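LYND (PDB 4V1T) probably carries out ATP-dependent cyclodehydration of a peptide substrate, closing side chains onto the backbone to form heterocycles, and binds ADP, magnesium and zinc. Local coordinates at residues C203-A208 and C311-D316. Numbering follows the deposited sequence.
With ZN (zinc ion), chain K.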
loop_
_atom_site.group_PDB
_atom_site.type_symbol
_atom_site.label_atom_id
_atom_site.label_comp_id
_atom_site.label_asym_id
_atom_site.label_seq_id
_atom_site.Cartn_x
_atom_site.Cartn_y
_atom_site.Cartn_z
ATOM N N CYS B 203 -5.950 -24.469 -12.242
ATOM C CA CYS B 203 -6.863 -25.512 -11.787
ATOM C C CYS B 203 -6.869 -25.552 -10.257
ATOM O O CYS B 203 -6.182 -24.758 -9.599
ATOM C CB CYS B 203 -6.442 -26.855 -12.381
ATOM S SG CYS B 203 -4.783 -27.443 -11.883
ATOM N N TRP B 204 -7.653 -26.457 -9.682
ATOM C CA TRP B 204 -7.686 -26.597 -8.233
ATOM C C TRP B 204 -6.339 -27.081 -7.710
ATOM O O TRP B 204 -5.955 -26.768 -6.585
ATOM C CB TRP B 204 -8.790 -27.555 -7.807
ATOM C CG TRP B 204 -8.721 -27.922 -6.361
ATOM C CD1 TRP B 204 -9.294 -27.254 -5.315
ATOM C CD2 TRP B 204 -8.030 -29.033 -5.803
ATOM N NE1 TRP B 204 -8.992 -27.890 -4.131
ATOM C CE2 TRP B 204 -8.222 -28.987 -4.403
ATOM C CE3 TRP B 204 -7.262 -30.067 -6.343
ATOM C CZ2 TRP B 204 -7.684 -29.943 -3.541
ATOM C CZ3 TRP B 204 -6.726 -31.019 -5.483
ATOM C CH2 TRP B 204 -6.941 -30.946 -4.096
ATOM N N ASP B 205 -5.617 -27.827 -8.538
ATOM C CA ASP B 205 -4.310 -28.326 -8.155
ATOM C C ASP B 205 -3.283 -27.193 -8.091
ATOM O O ASP B 205 -2.374 -27.220 -7.248
ATOM C CB ASP B 205 -3.846 -29.407 -9.137
ATOM C CG ASP B 205 -3.065 -30.509 -8.465
ATOM O OD1 ASP B 205 -2.513 -30.273 -7.375
ATOM O OD2 ASP B 205 -3.011 -31.614 -9.033
ATOM N N CYS B 206 -3.403 -26.222 -8.999
ATOM C CA CYS B 206 -2.588 -25.001 -8.936
ATOM C C CYS B 206 -2.732 -24.328 -7.570
ATOM O O CYS B 206 -1.758 -23.879 -6.972
ATOM C CB CYS B 206 -2.985 -23.997 -10.031
ATOM S SG CYS B 206 -2.629 -24.487 -11.730
ATOM N N LEU B 207 -3.974 -24.254 -7.103
ATOM C CA LEU B 207 -4.293 -23.659 -5.811
ATOM C C LEU B 207 -3.815 -24.559 -4.664
ATOM O O LEU B 207 -3.179 -24.100 -3.708
ATOM C CB LEU B 207 -5.803 -23.418 -5.717
ATOM C CG LEU B 207 -6.378 -22.978 -4.377
ATOM C CD1 LEU B 207 -5.885 -21.596 -4.000
ATOM C CD2 LEU B 207 -7.890 -23.006 -4.418
ATOM N N ALA B 208 -4.108 -25.848 -4.764
ATOM C CA ALA B 208 -3.760 -26.789 -3.708
ATOM C C ALA B 208 -2.263 -26.740 -3.392
ATOM O O ALA B 208 -1.866 -26.800 -2.233
ATOM C CB ALA B 208 -4.177 -28.190 -4.103
ATOM N N CYS B 311 2.089 -27.304 -13.775
ATOM C CA CYS B 311 1.129 -28.038 -12.968
ATOM C C CYS B 311 1.036 -29.490 -13.421
ATOM O O CYS B 311 0.806 -29.751 -14.604
ATOM C CB CYS B 311 -0.251 -27.395 -13.047
ATOM S SG CYS B 311 -1.499 -28.266 -12.071
ATOM N N PRO B 312 1.199 -30.445 -12.487
ATOM C CA PRO B 312 1.060 -31.868 -12.851
ATOM C C PRO B 312 -0.292 -32.227 -13.459
ATOM O O PRO B 312 -0.382 -33.224 -14.148
ATOM C CB PRO B 312 1.242 -32.608 -11.511
ATOM C CG PRO B 312 1.308 -31.557 -10.453
ATOM C CD PRO B 312 1.717 -30.285 -11.118
ATOM N N THR B 313 -1.321 -31.423 -13.213
ATOM C CA THR B 313 -2.674 -31.754 -13.654
ATOM C C THR B 313 -3.079 -30.999 -14.927
ATOM O O THR B 313 -3.453 -31.617 -15.913
ATOM C CB THR B 313 -3.692 -31.441 -12.540
ATOM O OG1 THR B 313 -3.261 -32.049 -11.324
ATOM C CG2 THR B 313 -5.060 -31.957 -12.886
ATOM N N CYS B 314 -2.997 -29.667 -14.896
ATOM C CA CYS B 314 -3.465 -28.849 -16.017
ATOM C C CYS B 314 -2.342 -28.259 -16.876
ATOM O O CYS B 314 -2.606 -27.544 -17.829
ATOM C CB CYS B 314 -4.360 -27.720 -15.498
ATOM S SG CYS B 314 -3.463 -26.313 -14.811
ATOM N N GLY B 315 -1.093 -28.565 -16.545
ATOM C CA GLY B 315 0.046 -27.987 -17.251
ATOM C C GLY B 315 1.031 -29.033 -17.741
ATOM O O GLY B 315 0.680 -30.204 -17.902
ATOM N N ASP B 316 2.262 -28.589 -17.987
ATOM C CA ASP B 316 3.349 -29.461 -18.403
ATOM C C ASP B 316 4.370 -29.599 -17.272
ATOM O O ASP B 316 5.261 -28.768 -17.135
ATOM C CB ASP B 316 4.021 -28.911 -19.665
ATOM C CG ASP B 316 5.233 -29.736 -20.093
ATOM O OD1 ASP B 316 5.329 -30.932 -19.722
ATOM O OD2 ASP B 316 6.090 -29.176 -20.803
HETATM ZN ZN ZN K . -3.097 -26.656 -12.573
#
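C203 and C314 meet through their CB atoms and their sulfurs, which both bind a zinc ion whose ligand set C206 SG and C311 SG complete, a worked example of one metal joining two distant pieces of chain. Followed outward, C203 sets its CB 3.8 Å from C314 CB; its SG then binds the zinc ion at 2.0 Å, with C311 SG and C314 SG each 3.4 Å away. A first torsion of 62° puts that sulfur between backbone N and carbonyl carbon, capping helix 204-213 through a weak bond from C206 N. The reciprocal weak bond, C203 N to C206 SG, completes a capping box. On the loop side, C311 SG, anti to its own backbone N (chi1 180°), accepts T313 N and, nearly straight (175°), C314 N at 3.5 Å. Such bonds would probably temper the negative charge of these three sulfurs. Farther out, T313 OG1 is modelled as donating to D205 OD2, the side chains crossing near a right angle, but so short a separation makes the bond doubtful. Helix 165-176 borders the site through N170 and L174. Two CxxC pairs, one at a helix start and one in a loop, make this a Cys4 zinc site.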